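Local coordinates for protein purine nucleoside phosphorylase (PDB 1ODK) that probably catalyses the reversible phosphorolysis of purine nucleosides to the free base and ribose 1-phosphate, as a hexameric enzyme of the phosphorylase superfamily, at residues B[96-106]-B[198-206]; B[136-147]-B[223-234]. All blocks are in the same frame, centred on the assembly; numbering follows the deposited sequence.

Interaction 1 (B[96-106]-B[198-206])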
loop_
_atom_site.group_PDB
_atom_site.type_symbol
_atom_site.label_atom_id
_atom_site.label_comp_id
_atom_site.label_asym_id
_atom_site.label_seq_id
_atom_site.Cartn_x
_atom_site.Cartn_y
_atom_site.Cartn_z
ATOM N N SER B 96 -22.638 -2.225 20.541
ATOM C CA SER B 96 -23.998 -2.451 21.006
ATOM C C SER B 96 -24.226 -1.581 22.238
ATOM O O SER B 96 -25.358 -1.384 22.675
ATOM C CB SER B 96 -24.192 -3.922 21.376
ATOM O OG SER B 96 -23.302 -4.301 22.413
ATOM N N ASP B 97 -23.134 -1.061 22.791
ATOM C CA ASP B 97 -23.201 -0.224 23.981
ATOM C C ASP B 97 -23.845 1.131 23.698
ATOM O O ASP B 97 -24.483 1.714 24.575
ATOM C CB ASP B 97 -21.795 -0.025 24.560
ATOM C CG ASP B 97 -21.819 0.477 25.997
ATOM O OD1 ASP B 97 -20.729 0.623 26.593
ATOM O OD2 ASP B 97 -22.924 0.722 26.532
ATOM N N LEU B 98 -23.680 1.631 22.477
ATOM C CA LEU B 98 -24.259 2.917 22.100
ATOM C C LEU B 98 -25.705 2.772 21.648
ATOM O O LEU B 98 -26.033 1.902 20.839
ATOM C CB LEU B 98 -23.442 3.572 20.980
ATOM C CG LEU B 98 -22.133 4.257 21.375
ATOM C CD1 LEU B 98 -21.414 4.744 20.128
ATOM C CD2 LEU B 98 -22.428 5.422 22.302
ATOM N N ALA B 99 -26.568 3.635 22.173
ATOM C CA ALA B 99 -27.980 3.602 21.820
ATOM C C ALA B 99 -28.350 4.827 20.991
ATOM O O ALA B 99 -27.729 5.884 21.120
ATOM C CB ALA B 99 -28.826 3.554 23.081
ATOM N N PRO B 100 -29.360 4.695 20.117
ATOM C CA PRO B 100 -29.793 5.816 19.280
ATOM C C PRO B 100 -30.162 7.024 20.142
ATOM O O PRO B 100 -30.784 6.878 21.192
ATOM C CB PRO B 100 -30.992 5.237 18.535
ATOM C CG PRO B 100 -30.595 3.793 18.358
ATOM C CD PRO B 100 -30.060 3.452 19.736
ATOM N N GLY B 101 -29.766 8.213 19.696
ATOM C CA GLY B 101 -30.058 9.419 20.451
ATOM C C GLY B 101 -28.911 9.821 21.363
ATOM O O GLY B 101 -28.854 10.953 21.840
ATOM N N GLU B 102 -27.991 8.895 21.612
ATOM C CA GLU B 102 -26.848 9.188 22.467
ATOM C C GLU B 102 -25.877 10.077 21.686
ATOM O O GLU B 102 -25.814 10.013 20.458
ATOM C CB GLU B 102 -26.158 7.886 22.883
ATOM C CG GLU B 102 -25.380 7.992 24.186
ATOM C CD GLU B 102 -24.816 6.657 24.637
ATOM O OE1 GLU B 102 -25.423 5.612 24.308
ATOM O OE2 GLU B 102 -23.775 6.653 25.331
ATOM N N LEU B 103 -25.128 10.912 22.391
ATOM C CA LEU B 103 -24.187 11.801 21.727
ATOM C C LEU B 103 -22.761 11.280 21.817
ATOM O O LEU B 103 -22.407 10.547 22.743
ATOM C CB LEU B 103 -24.249 13.200 22.346
ATOM C CG LEU B 103 -25.622 13.878 22.392
ATOM C CD1 LEU B 103 -25.463 15.278 22.956
ATOM C CD2 LEU B 103 -26.241 13.927 20.991
ATOM N N ILE B 104 -21.948 11.659 20.841
ATOM C CA ILE B 104 -20.548 11.267 20.824
ATOM C C ILE B 104 -19.699 12.496 20.547
ATOM O O ILE B 104 -19.887 13.166 19.525
ATOM C CB ILE B 104 -20.243 10.237 19.714
ATOM C CG1 ILE B 104 -20.974 8.922 19.985
ATOM C CG2 ILE B 104 -18.738 9.999 19.639
ATOM C CD1 ILE B 104 -20.855 7.911 18.838
ATOM N N VAL B 105 -18.797 12.821 21.468
ATOM C CA VAL B 105 -17.893 13.945 21.250
ATOM C C VAL B 105 -16.667 13.278 20.645
ATOM O O VAL B 105 -15.980 12.505 21.318
ATOM C CB VAL B 105 -17.486 14.644 22.557
ATOM C CG1 VAL B 105 -16.466 15.741 22.250
ATOM C CG2 VAL B 105 -18.716 15.246 23.227
ATOM N N ALA B 106 -16.404 13.573 19.378
ATOM C CA ALA B 106 -15.295 12.953 18.664
ATOM C C ALA B 106 -13.908 13.362 19.130
ATOM O O ALA B 106 -13.465 14.483 18.891
ATOM C CB ALA B 106 -15.438 13.208 17.160
ATOM N N ALA B 198 -16.181 18.011 16.442
ATOM C CA ALA B 198 -17.320 17.261 15.951
ATOM C C ALA B 198 -18.072 16.572 17.074
ATOM O O ALA B 198 -17.476 15.969 17.968
ATOM C CB ALA B 198 -16.865 16.220 14.915
ATOM N N ILE B 199 -19.392 16.691 17.034
ATOM C CA ILE B 199 -20.239 16.022 18.000
ATOM C C ILE B 199 -21.292 15.330 17.143
ATOM O O ILE B 199 -21.778 15.897 16.161
ATOM C CB ILE B 199 -20.877 17.009 18.996
ATOM C CG1 ILE B 199 -21.765 16.235 19.974
ATOM C CG2 ILE B 199 -21.645 18.093 18.255
ATOM C CD1 ILE B 199 -22.263 17.070 21.135
ATOM N N LEU B 200 -21.618 14.092 17.489
ATOM C CA LEU B 200 -22.585 13.337 16.707
ATOM C C LEU B 200 -23.691 12.745 17.557
ATOM O O LEU B 200 -23.526 12.533 18.754
ATOM C CB LEU B 200 -21.885 12.187 15.973
ATOM C CG LEU B 200 -20.676 12.515 15.093
ATOM C CD1 LEU B 200 -20.012 11.225 14.643
ATOM C CD2 LEU B 200 -21.119 13.347 13.886
ATOM N N ALA B 201 -24.815 12.472 16.913
ATOM C CA ALA B 201 -25.949 11.843 17.569
ATOM C C ALA B 201 -26.102 10.488 16.881
ATOM O O ALA B 201 -26.166 10.420 15.655
ATOM C CB ALA B 201 -27.208 12.681 17.372
ATOM N N VAL B 202 -26.132 9.411 17.661
ATOM C CA VAL B 202 -26.292 8.077 17.093
ATOM C C VAL B 202 -27.695 7.955 16.495
ATOM O O VAL B 202 -28.692 8.142 17.189
ATOM C CB VAL B 202 -26.102 6.984 18.169
ATOM C CG1 VAL B 202 -26.331 5.607 17.561
ATOM C CG2 VAL B 202 -24.708 7.075 18.755
ATOM N N SER B 203 -27.765 7.646 15.206
ATOM C CA SER B 203 -29.050 7.518 14.525
ATOM C C SER B 203 -29.435 6.073 14.239
ATOM O O SER B 203 -30.555 5.797 13.807
ATOM C CB SER B 203 -29.019 8.292 13.209
ATOM O OG SER B 203 -27.991 7.797 12.368
ATOM N N ASN B 204 -28.509 5.151 14.481
ATOM C CA ASN B 204 -28.765 3.742 14.217
ATOM C C ASN B 204 -27.530 2.911 14.523
ATOM O O ASN B 204 -26.500 3.437 14.934
ATOM C CB ASN B 204 -29.102 3.539 12.740
ATOM C CG ASN B 204 -27.944 3.913 11.830
ATOM O OD1 ASN B 204 -27.607 5.092 11.685
ATOM N ND2 ASN B 204 -27.314 2.911 11.229
ATOM N N ARG B 205 -27.651 1.607 14.302
ATOM C CA ARG B 205 -26.553 0.668 14.494
ATOM C C ARG B 205 -26.203 0.121 13.117
ATOM O O ARG B 205 -27.091 -0.130 12.301
ATOM C CB ARG B 205 -26.978 -0.469 15.423
ATOM C CG ARG B 205 -27.020 -0.060 16.885
ATOM C CD ARG B 205 -28.146 -0.749 17.627
ATOM N NE ARG B 205 -28.163 -0.382 19.039
ATOM C CZ ARG B 205 -29.245 -0.437 19.808
ATOM N NH1 ARG B 205 -30.401 -0.838 19.295
ATOM N NH2 ARG B 205 -29.172 -0.092 21.088
ATOM N N ILE B 206 -24.913 -0.047 12.850
ATOM C CA ILE B 206 -24.479 -0.561 11.558
ATOM C C ILE B 206 -25.249 -1.833 11.231
ATOM O O ILE B 206 -25.323 -2.748 12.050
ATOM C CB ILE B 206 -22.966 -0.867 11.552
ATOM C CG1 ILE B 206 -22.179 0.406 11.875
ATOM C CG2 ILE B 206 -22.553 -1.432 10.197
ATOM C CD1 ILE B 206 -22.475 1.566 10.952
HETATM O O HOH W 1 -14.808 16.937 18.749
#

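Interaction 2 (B[136-147]-B[223-234])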
loop_
_atom_site.group_PDB
_atom_site.type_symbol
_atom_site.label_atom_id
_atom_site.label_comp_id
_atom_site.label_asym_id
_atom_site.label_seq_id
_atom_site.Cartn_x
_atom_site.Cartn_y
_atom_site.Cartn_z
ATOM N N ALA B 136 -14.238 22.097 25.061
ATOM C CA ALA B 136 -15.486 22.836 25.231
ATOM C C ALA B 136 -16.710 21.975 24.938
ATOM O O ALA B 136 -17.713 22.062 25.645
ATOM C CB ALA B 136 -15.486 24.077 24.338
ATOM N N LEU B 137 -16.638 21.154 23.893
ATOM C CA LEU B 137 -17.757 20.281 23.547
ATOM C C LEU B 137 -17.994 19.267 24.667
ATOM O O LEU B 137 -19.136 18.995 25.047
ATOM C CB LEU B 137 -17.479 19.546 22.230
ATOM C CG LEU B 137 -17.533 20.377 20.940
ATOM C CD1 LEU B 137 -16.977 19.567 19.762
ATOM C CD2 LEU B 137 -18.981 20.799 20.676
ATOM N N TRP B 138 -16.907 18.715 25.198
ATOM C CA TRP B 138 -16.996 17.738 26.280
ATOM C C TRP B 138 -17.601 18.402 27.523
ATOM O O TRP B 138 -18.529 17.871 28.139
ATOM C CB TRP B 138 -15.596 17.203 26.601
ATOM C CG TRP B 138 -15.566 15.987 27.483
ATOM C CD1 TRP B 138 -16.602 15.453 28.196
ATOM C CD2 TRP B 138 -14.420 15.174 27.770
ATOM N NE1 TRP B 138 -16.171 14.358 28.910
ATOM C CE2 TRP B 138 -14.835 14.166 28.667
ATOM C CE3 TRP B 138 -13.079 15.204 27.356
ATOM C CZ2 TRP B 138 -13.958 13.189 29.162
ATOM C CZ3 TRP B 138 -12.202 14.232 27.849
ATOM C CH2 TRP B 138 -12.649 13.239 28.743
ATOM N N ARG B 139 -17.072 19.567 27.881
ATOM C CA ARG B 139 -17.560 20.302 29.046
ATOM C C ARG B 139 -19.037 20.669 28.947
ATOM O O ARG B 139 -19.778 20.566 29.932
ATOM C CB ARG B 139 -16.736 21.574 29.251
ATOM C CG ARG B 139 -15.389 21.316 29.889
ATOM C CD ARG B 139 -14.547 22.573 29.948
ATOM N NE ARG B 139 -13.284 22.338 30.640
ATOM C CZ ARG B 139 -12.297 23.224 30.710
ATOM N NH1 ARG B 139 -12.427 24.408 30.126
ATOM N NH2 ARG B 139 -11.183 22.929 31.369
ATOM N N ARG B 140 -19.467 21.109 27.771
ATOM C CA ARG B 140 -20.867 21.478 27.592
ATOM C C ARG B 140 -21.769 20.245 27.637
ATOM O O ARG B 140 -22.873 20.299 28.180
ATOM C CB ARG B 140 -21.061 22.230 26.271
ATOM C CG ARG B 140 -20.427 23.622 26.223
ATOM C CD ARG B 140 -20.899 24.497 27.386
ATOM N NE ARG B 140 -19.958 24.469 28.505
ATOM C CZ ARG B 140 -20.287 24.680 29.778
ATOM N NH1 ARG B 140 -21.547 24.935 30.110
ATOM N NH2 ARG B 140 -19.351 24.638 30.720
ATOM N N ALA B 141 -21.304 19.137 27.068
ATOM C CA ALA B 141 -22.083 17.901 27.074
ATOM C C ALA B 141 -22.298 17.455 28.522
ATOM O O ALA B 141 -23.392 17.027 28.897
ATOM C CB ALA B 141 -21.353 16.812 26.297
ATOM N N GLU B 142 -21.247 17.556 29.330
ATOM C CA GLU B 142 -21.330 17.172 30.736
ATOM C C GLU B 142 -22.316 18.051 31.487
ATOM O O GLU B 142 -23.160 17.563 32.239
ATOM C CB GLU B 142 -19.960 17.294 31.408
ATOM C CG GLU B 142 -19.069 16.087 31.244
ATOM C CD GLU B 142 -17.745 16.252 31.964
ATOM O OE1 GLU B 142 -17.068 15.232 32.206
ATOM O OE2 GLU B 142 -17.376 17.402 32.281
ATOM N N ALA B 143 -22.196 19.357 31.280
ATOM C CA ALA B 143 -23.057 20.324 31.943
ATOM C C ALA B 143 -24.540 20.137 31.620
ATOM O O ALA B 143 -25.382 20.171 32.519
ATOM C CB ALA B 143 -22.617 21.731 31.579
ATOM N N LEU B 144 -24.862 19.945 30.344
ATOM C CA LEU B 144 -26.257 19.773 29.941
ATOM C C LEU B 144 -26.840 18.444 30.415
ATOM O O LEU B 144 -28.061 18.295 30.507
ATOM C CB LEU B 144 -26.398 19.912 28.419
ATOM C CG LEU B 144 -26.173 21.335 27.888
ATOM C CD1 LEU B 144 -26.215 21.342 26.372
ATOM C CD2 LEU B 144 -27.241 22.268 28.451
ATOM N N GLY B 145 -25.969 17.482 30.705
ATOM C CA GLY B 145 -26.415 16.195 31.209
ATOM C C GLY B 145 -26.986 15.164 30.249
ATOM O O GLY B 145 -27.501 14.142 30.696
ATOM N N TYR B 146 -26.905 15.404 28.944
ATOM C CA TYR B 146 -27.439 14.438 27.983
ATOM C C TYR B 146 -26.500 13.241 27.864
ATOM O O TYR B 146 -25.282 13.405 27.864
ATOM C CB TYR B 146 -27.606 15.082 26.601
ATOM C CG TYR B 146 -28.491 16.310 26.581
ATOM C CD1 TYR B 146 -29.784 16.270 27.100
ATOM C CD2 TYR B 146 -28.040 17.507 26.020
ATOM C CE1 TYR B 146 -30.607 17.394 27.065
ATOM C CE2 TYR B 146 -28.854 18.636 25.978
ATOM C CZ TYR B 146 -30.138 18.573 26.503
ATOM O OH TYR B 146 -30.946 19.688 26.465
ATOM N N PRO B 147 -27.053 12.022 27.770
ATOM C CA PRO B 147 -26.219 10.823 27.648
ATOM C C PRO B 147 -25.233 10.982 26.493
ATOM O O PRO B 147 -25.629 11.312 25.373
ATOM C CB PRO B 147 -27.241 9.725 27.387
ATOM C CG PRO B 147 -28.414 10.186 28.192
ATOM C CD PRO B 147 -28.478 11.658 27.855
ATOM N N ARG B 223 -30.241 18.035 21.052
ATOM C CA ARG B 223 -29.254 18.040 22.130
ATOM C C ARG B 223 -27.858 18.339 21.601
ATOM O O ARG B 223 -27.107 19.127 22.181
ATOM C CB ARG B 223 -29.244 16.684 22.834
ATOM C CG ARG B 223 -30.560 16.303 23.492
ATOM C CD ARG B 223 -30.511 14.869 24.002
ATOM N NE ARG B 223 -31.703 14.528 24.774
ATOM C CZ ARG B 223 -31.894 13.358 25.370
ATOM N NH1 ARG B 223 -30.970 12.409 25.283
ATOM N NH2 ARG B 223 -33.007 13.138 26.059
ATOM N N MET B 224 -27.512 17.691 20.496
ATOM C CA MET B 224 -26.210 17.873 19.876
ATOM C C MET B 224 -25.971 19.324 19.429
ATOM O O MET B 224 -24.885 19.874 19.629
ATOM C CB MET B 224 -26.094 16.897 18.700
ATOM C CG MET B 224 -25.273 17.365 17.532
ATOM S SD MET B 224 -25.268 16.076 16.287
ATOM C CE MET B 224 -26.731 16.456 15.341
ATOM N N VAL B 225 -26.985 19.942 18.830
ATOM C CA VAL B 225 -26.871 21.324 18.364
ATOM C C VAL B 225 -26.726 22.301 19.533
ATOM O O VAL B 225 -25.928 23.238 19.476
ATOM C CB VAL B 225 -28.102 21.721 17.511
ATOM C CG1 VAL B 225 -28.044 23.206 17.152
ATOM C CG2 VAL B 225 -28.135 20.874 16.236
ATOM N N GLU B 226 -27.501 22.081 20.591
ATOM C CA GLU B 226 -27.428 22.939 21.770
ATOM C C GLU B 226 -26.015 22.870 22.353
ATOM O O GLU B 226 -25.437 23.891 22.737
ATOM C CB GLU B 226 -28.442 22.484 22.822
ATOM C CG GLU B 226 -28.457 23.349 24.075
ATOM C CD GLU B 226 -29.453 22.863 25.114
ATOM O OE1 GLU B 226 -29.637 23.567 26.131
ATOM O OE2 GLU B 226 -30.047 21.781 24.920
ATOM N N VAL B 227 -25.459 21.663 22.423
ATOM C CA VAL B 227 -24.108 21.499 22.955
ATOM C C VAL B 227 -23.108 22.243 22.077
ATOM O O VAL B 227 -22.250 22.974 22.577
ATOM C CB VAL B 227 -23.702 20.006 23.028
ATOM C CG1 VAL B 227 -22.216 19.883 23.332
ATOM C CG2 VAL B 227 -24.506 19.302 24.117
ATOM N N ALA B 228 -23.226 22.067 20.765
ATOM C CA ALA B 228 -22.314 22.716 19.831
ATOM C C ALA B 228 -22.388 24.243 19.890
ATOM O O ALA B 228 -21.359 24.914 19.895
ATOM C CB ALA B 228 -22.589 22.229 18.407
ATOM N N LEU B 229 -23.598 24.791 19.930
ATOM C CA LEU B 229 -23.764 26.245 19.981
ATOM C C LEU B 229 -23.126 26.800 21.247
ATOM O O LEU B 229 -22.387 27.787 21.205
ATOM C CB LEU B 229 -25.254 26.613 19.927
ATOM C CG LEU B 229 -25.913 26.425 18.553
ATOM C CD1 LEU B 229 -27.421 26.506 18.679
ATOM C CD2 LEU B 229 -25.397 27.484 17.589
ATOM N N GLU B 230 -23.411 26.157 22.373
ATOM C CA GLU B 230 -22.847 26.577 23.648
ATOM C C GLU B 230 -21.323 26.490 23.618
ATOM O O GLU B 230 -20.625 27.365 24.138
ATOM C CB GLU B 230 -23.396 25.697 24.770
ATOM C CG GLU B 230 -24.857 25.954 25.071
ATOM C CD GLU B 230 -25.088 27.366 25.575
ATOM O OE1 GLU B 230 -25.879 28.106 24.955
ATOM O OE2 GLU B 230 -24.470 27.735 26.593
ATOM N N ALA B 231 -20.814 25.435 22.994
ATOM C CA ALA B 231 -19.377 25.217 22.897
ATOM C C ALA B 231 -18.631 26.262 22.066
ATOM O O ALA B 231 -17.575 26.747 22.482
ATOM C CB ALA B 231 -19.104 23.813 22.336
ATOM N N VAL B 232 -19.163 26.613 20.895
ATOM C CA VAL B 232 -18.474 27.586 20.047
ATOM C C VAL B 232 -18.384 28.964 20.675
ATOM O O VAL B 232 -17.514 29.757 20.317
ATOM C CB VAL B 232 -19.122 27.717 18.638
ATOM C CG1 VAL B 232 -18.984 26.405 17.889
ATOM C CG2 VAL B 232 -20.577 28.130 18.748
ATOM N N LEU B 233 -19.280 29.254 21.610
ATOM C CA LEU B 233 -19.251 30.540 22.290
ATOM C C LEU B 233 -18.147 30.530 23.348
ATOM O O LEU B 233 -17.671 31.582 23.769
ATOM C CB LEU B 233 -20.608 30.834 22.939
ATOM C CG LEU B 233 -21.561 31.737 22.139
ATOM C CD1 LEU B 233 -21.762 31.191 20.737
ATOM C CD2 LEU B 233 -22.886 31.845 22.878
ATOM N N GLU B 234 -17.735 29.330 23.753
ATOM C CA GLU B 234 -16.691 29.148 24.763
ATOM C C GLU B 234 -15.293 29.340 24.191
ATOM O O GLU B 234 -14.322 29.450 24.936
ATOM C CB GLU B 234 -16.782 27.744 25.362
ATOM C CG GLU B 234 -18.102 27.429 26.024
ATOM C CD GLU B 234 -18.208 28.016 27.413
ATOM O OE1 GLU B 234 -17.982 29.235 27.571
ATOM O OE2 GLU B 234 -18.524 27.252 28.349
HETATM O O HOH W 2 -23.416 25.910 28.595
HETATM O O HOH W 3 -28.356 12.164 24.397
#

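Interaction 1 (B[96-106]-B[198-206])
Strand 103-106 runs antiparallel to strand 198-205, their axes 4.5 Å apart at closest approach and 152° between their directions. Ile104 and Leu200 form a hydrogen-bonded pair, Ile104 N giving to Leu200 O at 2.8 Å and Leu200 N to Ile104 O; Leu103-Ala201 and Val105-Ile199 flank it as non-hydrogen-bonded pairs. At one end Ala106 N reaches Ala198 O, and a water joins Ala106 O to Ala198 N. At the other, a type II turn from Ala99 to Glu102 extends the pairing, with Gly101 N to Val202 O at 2.7 Å. The pair belongs to the mixed central sheet of the phosphorylase-superfamily fold, strand 195-205 lying between strands 103-106 and 84-93. Leu103 CD2 meets Ala201 CB, and Leu103 CD1 touches Ile199 CD1 at 4.1 Å, the side chains crossing at a slant, on the face that helix 214-233 covers through Met224. On the other face Ile104 CD1 touches Val202 CG2 at 3.9 Å. Val202 points CG1 away from its own N (chi1 178°), which lays that methyl against Pro100 CA and Ala99 O. Glu102 OE1 accepts Ala99 N at 3.1 Å, tying the turn together. Farther along, Pro100 CD sits 3.9 Å above the centre of the Arg205 guanidinium.

Interaction 2 (B[136-147]-B[223-234])
Ala136 and Ala231 pack CB to CB at 4.1 Å, where helices 136-144 and 223-233 approach, axes 8.5 Å apart and 127° between their directions. The next residue, Leu137, pushes CD2 against Ala231 CB, a tight 3.4 Å. Arg140 lays its CG over the backbone of Ala231 and bends at chi2 and chi3 (-54° and 96°), which turns one face of the guanidinium to Glu234. Glu234 OE2 stands 3.1 Å from Arg140 NE, a salt bridge between nearly perpendicular planes. A water links Arg140 NH1 to Glu230 OE2, while Tyr53 and Lys54 hold Glu230 OE1. Val227 is a knob among Leu137, Arg140, Ala141 and Leu144, its CG2 3.5 Å from Leu144 CD1. The contact joins helices 131-144 and 214-233 of the alpha/beta fold, the latter resting Met224 and Val227 on strand 195-205. Beyond Gly145, Arg223 lays its extended chain over one face of the Tyr146 ring, Arg223 CG 3.5 Å from the ring centroid and almost on its normal, a CH-pi contact. Tyr146 OH donates to Glu226 OE2 at 2.8 Å, on the syn side but somewhat out of the carboxylate plane. Arg222 binds both Glu226 OE2 and Tyr146 OH. Pro147 O reaches Arg223 NH1 through a water, and Glu219 pairs with Arg223 NE. Because Glu234 OE2 sits off the guanidinium plane, charge alone draws it to Arg140, whereas the tyrosine is fixed at its face and hydroxyl.

How the interactions relate
Interactions 1 and 2 have centres about 15 Å apart and are layers of one structure: the strand pair of interaction 1 lies in the sheet, and the helices of interaction 2 pack on it. Their segments alternate along the chain, with helix 214-233 the next element after strand 195-205. They meet in two places. Leu103 N lies 3.0 Å from Pro147 O, a probable hydrogen bond, where the chain leaving Tyr146 enters strand 148-150 beside strand 103-106. Val227, the knob of the helix pair, also places CG1 3.6 Å from Ile199 CD1, and Met224 SD lies 3.5 Å from Ile199 O. Val227 thus touches both helix 131-144 and the sheet. Neither contact includes a bound ligand.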